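Local coordinates for flavodoxin (PDB 2ARK), which binds FMN and probably serves as a low-potential electron donor to a number of redox enzymes, at residues A[30-35]-A[170-175]; A[158-163]-A[177-182]. One frame throughout, in Å; residues are numbered along the deposited sequence.

Interaction 1 of 2, residues A[30-35]-A[170-175]; sequences RSLEGT and DGRKEL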
loop_
_atom_site.group_PDB
_atom_site.type_symbol
_atom_site.label_atom_id
_atom_site.label_comp_id
_atom_site.label_asym_id
_atom_site.label_seq_id
_atom_site.Cartn_x
_atom_site.Cartn_y
_atom_site.Cartn_z
ATOM N N ARG A 30 -22.485 -17.016 -9.308
ATOM C CA ARG A 30 -23.402 -18.004 -9.853
ATOM C C ARG A 30 -24.595 -17.323 -10.507
ATOM O O ARG A 30 -25.267 -17.923 -11.345
ATOM C CB ARG A 30 -23.874 -18.992 -8.774
ATOM C CG ARG A 30 -22.812 -20.016 -8.372
ATOM C CD ARG A 30 -23.425 -21.173 -7.591
ATOM N NE ARG A 30 -23.296 -20.951 -6.158
ATOM C CZ ARG A 30 -22.407 -21.569 -5.377
ATOM N NH1 ARG A 30 -22.366 -21.264 -4.082
ATOM N NH2 ARG A 30 -21.565 -22.497 -5.877
ATOM N N SER A 31 -24.830 -16.059 -10.143
ATOM C CA SER A 31 -26.014 -15.331 -10.605
ATOM C C SER A 31 -25.899 -14.958 -12.086
ATOM O O SER A 31 -26.907 -14.760 -12.753
ATOM C CB SER A 31 -26.326 -14.118 -9.716
ATOM O OG SER A 31 -25.578 -12.962 -10.090
ATOM N N LEU A 32 -24.665 -14.881 -12.591
ATOM C CA LEU A 32 -24.429 -14.697 -14.024
ATOM C C LEU A 32 -24.542 -16.044 -14.713
ATOM O O LEU A 32 -23.646 -16.871 -14.566
ATOM C CB LEU A 32 -23.020 -14.157 -14.283
ATOM C CG LEU A 32 -22.731 -13.156 -15.427
ATOM C CD1 LEU A 32 -21.481 -13.573 -16.197
ATOM C CD2 LEU A 32 -23.900 -12.881 -16.368
ATOM N N GLU A 33 -25.615 -16.264 -15.466
ATOM C CA GLU A 33 -25.816 -17.509 -16.196
ATOM C C GLU A 33 -24.568 -17.986 -16.947
ATOM O O GLU A 33 -23.870 -17.194 -17.591
ATOM C CB GLU A 33 -26.979 -17.357 -17.171
ATOM C CG GLU A 33 -28.289 -18.046 -16.733
ATOM C CD GLU A 33 -29.531 -17.463 -17.445
ATOM O OE1 GLU A 33 -29.764 -16.232 -17.337
ATOM O OE2 GLU A 33 -30.277 -18.232 -18.121
ATOM N N GLY A 34 -24.303 -19.290 -16.858
ATOM C CA GLY A 34 -23.169 -19.906 -17.550
ATOM C C GLY A 34 -21.828 -19.616 -16.891
ATOM O O GLY A 34 -20.784 -19.631 -17.552
ATOM N N THR A 35 -21.868 -19.319 -15.594
ATOM C CA THR A 35 -20.684 -19.244 -14.773
ATOM C C THR A 35 -20.726 -20.391 -13.785
ATOM O O THR A 35 -21.727 -20.626 -13.092
ATOM C CB THR A 35 -20.592 -17.915 -14.006
ATOM O OG1 THR A 35 -20.669 -16.822 -14.930
ATOM C CG2 THR A 35 -19.286 -17.834 -13.205
ATOM N N ASP A 170 -14.415 -15.520 -22.019
ATOM C CA ASP A 170 -15.464 -16.096 -22.848
ATOM C C ASP A 170 -15.714 -15.237 -24.086
ATOM O O ASP A 170 -16.129 -15.736 -25.122
ATOM C CB ASP A 170 -16.773 -16.261 -22.081
ATOM C CG ASP A 170 -17.819 -17.037 -22.889
ATOM O OD1 ASP A 170 -18.906 -16.473 -23.209
ATOM O OD2 ASP A 170 -17.530 -18.213 -23.244
ATOM N N GLY A 171 -15.474 -13.940 -23.963
ATOM C CA GLY A 171 -15.554 -13.058 -25.094
ATOM C C GLY A 171 -16.898 -12.423 -25.365
ATOM O O GLY A 171 -17.093 -11.933 -26.459
ATOM N N ARG A 172 -17.811 -12.421 -24.388
ATOM C CA ARG A 172 -19.047 -11.597 -24.450
ATOM C C ARG A 172 -18.759 -10.074 -24.495
ATOM O O ARG A 172 -19.046 -9.339 -23.545
ATOM C CB ARG A 172 -20.029 -11.938 -23.301
ATOM C CG ARG A 172 -20.517 -13.408 -23.280
ATOM C CD ARG A 172 -21.604 -13.672 -22.231
ATOM N NE ARG A 172 -21.219 -14.769 -21.329
ATOM C CZ ARG A 172 -21.855 -15.103 -20.196
ATOM N NH1 ARG A 172 -21.401 -16.116 -19.453
ATOM N NH2 ARG A 172 -22.943 -14.440 -19.796
ATOM N N LYS A 173 -18.207 -9.622 -25.618
ATOM C CA LYS A 173 -17.809 -8.227 -25.837
ATOM C C LYS A 173 -18.932 -7.239 -25.578
ATOM O O LYS A 173 -18.668 -6.075 -25.254
ATOM C CB LYS A 173 -17.283 -8.022 -27.274
ATOM C CG LYS A 173 -16.080 -8.893 -27.632
ATOM C CD LYS A 173 -15.074 -8.177 -28.544
ATOM C CE LYS A 173 -15.228 -8.584 -30.012
ATOM N NZ LYS A 173 -13.947 -8.391 -30.765
ATOM N N GLU A 174 -20.171 -7.715 -25.736
ATOM C CA GLU A 174 -21.387 -6.897 -25.631
ATOM C C GLU A 174 -21.726 -6.497 -24.183
ATOM O O GLU A 174 -22.364 -5.471 -23.944
ATOM C CB GLU A 174 -22.572 -7.640 -26.268
ATOM C CG GLU A 174 -22.996 -8.958 -25.512
ATOM C CD GLU A 174 -22.493 -10.275 -26.151
ATOM O OE1 GLU A 174 -22.785 -11.356 -25.576
ATOM O OE2 GLU A 174 -21.828 -10.243 -27.219
ATOM N N LEU A 175 -21.297 -7.318 -23.231
ATOM C CA LEU A 175 -21.516 -7.065 -21.812
ATOM C C LEU A 175 -20.797 -5.832 -21.283
ATOM O O LEU A 175 -21.207 -5.269 -20.265
ATOM C CB LEU A 175 -21.060 -8.263 -20.977
ATOM C CG LEU A 175 -22.083 -9.194 -20.321
ATOM C CD1 LEU A 175 -21.372 -10.224 -19.425
ATOM C CD2 LEU A 175 -23.155 -8.405 -19.545
HETATM O O HOH W 1 -19.835 -18.346 -19.716
#
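The type II beta turn from Leu32 to Thr35 lies across from the type I turn that starts at Arg172 and ends at Leu175. Gly34 has the positive phi (76°) that suits glycine, and Arg172 is itself the centre of an inverse gamma turn. The chains stay well apart, 10.1 Å between the CA atoms of Gly34 and Asp170, a gap that takes a side chain as long as arginine to bridge.

With CG anti to its carbonyl carbon (chi1 -60°) and a bend at chi3, Arg172 presents the edge of its guanidinium to the turn. NH1 donates to Glu33 O at 3.3 Å, a somewhat bent bond that lies in the carbonyl plane although the oxygen is tilted out of the guanidinium plane. The same nitrogen gives a second proton to a water at 2.7 Å from NH1, and that water donates to Gly34 O, so two successive carbonyls of the turn are gripped, one directly. Within its own segment, Arg172 NE makes a weak hydrogen bond, part of a salt bridge, to Asp170 OD1 at 3.4 Å, which may help to hold the group's rotation. Leu32 comes from the opposite direction, its CD2 3.9 Å from NH2 of Arg172, giving the charged end a nonpolar neighbour. Thr35 OG1 bonds to Leu32 O and braces the turn from within.

In this flavodoxin-like alpha/beta fold the contact ties the connection between helix 17-30 and strand 35-41 to the link between helices 148-168 and 175-181; Leu32 and Arg172 both rest on Ala166 of helix 148-168.

Interaction 2 of 2, residues A[158-163]-A[177-182]; sequences GRRLAE and EKIRKD
Ile179 pushes its branched side chain against Arg160 and Glu163, two residues one helical turn apart, at a place where helices 148-168 and 175-181 come within 8.7 Å, measured between the CA atoms of Glu163 and Ile179. This is the tight part, and all three residues are buried. The two branches of the isoleucine divide the work: CG2, anti to the backbone N, lies over one face of the Arg160 guanidinium, offset toward its rim, 3.9 Å from NE of Arg160, while CD1 lies across the Glu163 chain at a slant, 3.8 Å from its CB and 3.7 Å from its CD. Beta-branching suits this position, since one short residue can cover two polar groups with methyls.

Arg160 and Glu163 pair with each other. Arg160, bent at chi2 and chi3 (58° and 37°), curls back so that NE donates to Glu163 OE1 at 2.7 Å, almost straight at 171° and in the guanidinium plane. On the other oxygen Arg159 NH1 makes a weak salt bridge to Glu163 OE2, so the carboxylate sits between two arginines and is likely to stay ionised. Were Glu163 replaced by alanine, Arg160 NE would probably lose its mate and a gap would open beside Ile179 CD1.

The other side is looser: Glu177, Lys178 and Lys181 are exposed, and long polar chains suit that surface. Separately, Arg180 NE donates to the backbone O of Asp87 of a neighbouring subunit. Arg160 also forms a salt bridge to Asp127, so helix 148-168 lies against strand 121-128 of the parallel sheet, and helix 175-181 packs on that helix through Ile179.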
loop_
_atom_site.group_PDB
_atom_site.type_symbol
_atom_site.label_atom_id
_atom_site.label_comp_id
_atom_site.label_asym_id
_atom_site.label_seq_id
_atom_site.Cartn_x
_atom_site.Cartn_y
_atom_site.Cartn_z
ATOM N N GLY A 158 -18.583 -10.968 -6.679
ATOM C CA GLY A 158 -18.636 -12.208 -7.441
ATOM C C GLY A 158 -19.265 -12.015 -8.804
ATOM O O GLY A 158 -18.815 -12.621 -9.785
ATOM N N ARG A 159 -20.311 -11.184 -8.843
ATOM C CA ARG A 159 -21.000 -10.732 -10.064
ATOM C C ARG A 159 -20.029 -10.097 -11.062
ATOM O O ARG A 159 -20.002 -10.478 -12.230
ATOM C CB ARG A 159 -22.033 -9.659 -9.696
ATOM C CG ARG A 159 -23.326 -9.626 -10.462
ATOM C CD ARG A 159 -23.266 -9.893 -11.958
ATOM N NE ARG A 159 -24.255 -10.909 -12.270
ATOM C CZ ARG A 159 -25.376 -10.766 -12.971
ATOM N NH1 ARG A 159 -25.711 -9.643 -13.578
ATOM N NH2 ARG A 159 -26.151 -11.811 -13.090
ATOM N N ARG A 160 -19.277 -9.099 -10.598
ATOM C CA ARG A 160 -18.323 -8.410 -11.447
ATOM C C ARG A 160 -17.178 -9.335 -11.862
ATOM O O ARG A 160 -16.712 -9.279 -12.997
ATOM C CB ARG A 160 -17.831 -7.113 -10.791
ATOM C CG ARG A 160 -17.086 -6.138 -11.735
ATOM C CD ARG A 160 -17.869 -5.652 -12.973
ATOM N NE ARG A 160 -19.300 -5.435 -12.726
ATOM C CZ ARG A 160 -19.822 -4.401 -12.047
ATOM N NH1 ARG A 160 -19.042 -3.451 -11.533
ATOM N NH2 ARG A 160 -21.138 -4.324 -11.883
ATOM N N LEU A 161 -16.739 -10.199 -10.946
ATOM C CA LEU A 161 -15.745 -11.223 -11.271
ATOM C C LEU A 161 -16.228 -12.087 -12.424
ATOM O O LEU A 161 -15.493 -12.294 -13.392
ATOM C CB LEU A 161 -15.482 -12.105 -10.064
ATOM C CG LEU A 161 -14.121 -12.774 -9.846
ATOM C CD1 LEU A 161 -14.331 -14.035 -9.054
ATOM C CD2 LEU A 161 -13.263 -13.022 -11.110
ATOM N N ALA A 162 -17.469 -12.559 -12.332
ATOM C CA ALA A 162 -18.035 -13.465 -13.330
ATOM C C ALA A 162 -18.214 -12.740 -14.659
ATOM O O ALA A 162 -17.991 -13.314 -15.729
ATOM C CB ALA A 162 -19.353 -14.022 -12.847
ATOM N N GLU A 163 -18.613 -11.478 -14.572
ATOM C CA GLU A 163 -18.745 -10.594 -15.722
ATOM C C GLU A 163 -17.412 -10.311 -16.415
ATOM O O GLU A 163 -17.354 -10.321 -17.626
ATOM C CB GLU A 163 -19.424 -9.307 -15.293
ATOM C CG GLU A 163 -20.924 -9.484 -15.018
ATOM C CD GLU A 163 -21.569 -8.255 -14.333
ATOM O OE1 GLU A 163 -20.818 -7.448 -13.719
ATOM O OE2 GLU A 163 -22.822 -8.119 -14.393
ATOM N N GLU A 177 -20.412 -2.693 -22.477
ATOM C CA GLU A 177 -21.260 -1.511 -22.570
ATOM C C GLU A 177 -22.520 -1.634 -21.732
ATOM O O GLU A 177 -22.972 -0.657 -21.141
ATOM C CB GLU A 177 -21.609 -1.205 -24.033
ATOM C CG GLU A 177 -21.731 0.301 -24.372
ATOM C CD GLU A 177 -20.567 1.160 -23.804
ATOM O OE1 GLU A 177 -20.828 2.337 -23.481
ATOM O OE2 GLU A 177 -19.404 0.675 -23.669
ATOM N N LYS A 178 -23.096 -2.825 -21.687
ATOM C CA LYS A 178 -24.219 -3.072 -20.814
ATOM C C LYS A 178 -23.860 -2.629 -19.386
ATOM O O LYS A 178 -24.604 -1.860 -18.759
ATOM C CB LYS A 178 -24.609 -4.551 -20.842
ATOM C CG LYS A 178 -25.231 -5.053 -19.510
ATOM C CD LYS A 178 -25.963 -6.418 -19.610
ATOM C CE LYS A 178 -27.235 -6.347 -20.440
ATOM N NZ LYS A 178 -28.315 -5.696 -19.660
ATOM N N ILE A 179 -22.713 -3.109 -18.888
ATOM C CA ILE A 179 -22.271 -2.802 -17.544
ATOM C C ILE A 179 -21.945 -1.320 -17.373
ATOM O O ILE A 179 -22.326 -0.715 -16.374
ATOM C CB ILE A 179 -21.100 -3.707 -17.085
ATOM C CG1 ILE A 179 -21.563 -5.166 -16.952
ATOM C CG2 ILE A 179 -20.498 -3.233 -15.743
ATOM C CD1 ILE A 179 -20.408 -6.173 -17.140
ATOM N N ARG A 180 -21.286 -0.725 -18.354
ATOM C CA ARG A 180 -20.813 0.636 -18.201
ATOM C C ARG A 180 -21.944 1.628 -18.067
ATOM O O ARG A 180 -21.810 2.638 -17.353
ATOM C CB ARG A 180 -19.885 1.028 -19.350
ATOM C CG ARG A 180 -18.532 0.419 -19.226
ATOM C CD ARG A 180 -17.718 0.687 -20.440
ATOM N NE ARG A 180 -16.348 0.255 -20.209
ATOM C CZ ARG A 180 -15.394 0.215 -21.132
ATOM N NH1 ARG A 180 -15.649 0.569 -22.372
ATOM N NH2 ARG A 180 -14.183 -0.192 -20.802
ATOM N N LYS A 181 -23.056 1.313 -18.740
ATOM C CA LYS A 181 -24.206 2.205 -18.877
ATOM C C LYS A 181 -25.386 1.833 -17.969
ATOM O O LYS A 181 -26.412 2.534 -17.952
ATOM C CB LYS A 181 -24.640 2.273 -20.349
ATOM C CG LYS A 181 -23.515 2.659 -21.330
ATOM C CD LYS A 181 -23.098 4.156 -21.254
ATOM C CE LYS A 181 -22.304 4.590 -22.511
ATOM N NZ LYS A 181 -22.498 6.021 -22.920
ATOM N N ASP A 182 -25.218 0.749 -17.206
ATOM C CA ASP A 182 -26.226 0.272 -16.252
ATOM C C ASP A 182 -26.443 1.189 -15.030
ATOM O O ASP A 182 -25.563 1.287 -14.165
ATOM C CB ASP A 182 -25.897 -1.147 -15.786
ATOM C CG ASP A 182 -26.982 -1.745 -14.896
ATOM O OD1 ASP A 182 -26.762 -2.833 -14.345
ATOM O OD2 ASP A 182 -28.061 -1.148 -14.736
#

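Both contacts involve the C-terminal segment that follows helix 148-168, and their centres lie about 9 Å apart. Interaction 1 is the more superficial, loop meeting loop, whereas interaction 2 is buried between two helices. Their chemistry differs accordingly: interaction 1 relies on polar bonds to backbone, interaction 2 on nonpolar packing over a paired arginine and glutamate. The bonds among Arg159, Arg160 and Glu163 lie on one helix, and none crosses to helix 175-181. The two contacts also touch: Leu32 CD1 packs on Ala162 O, and Ser31 O probably accepts a hydrogen bond from Arg159 NH2, so helix 148-168 is the common element, a backing for interaction 1 and a partner in interaction 2.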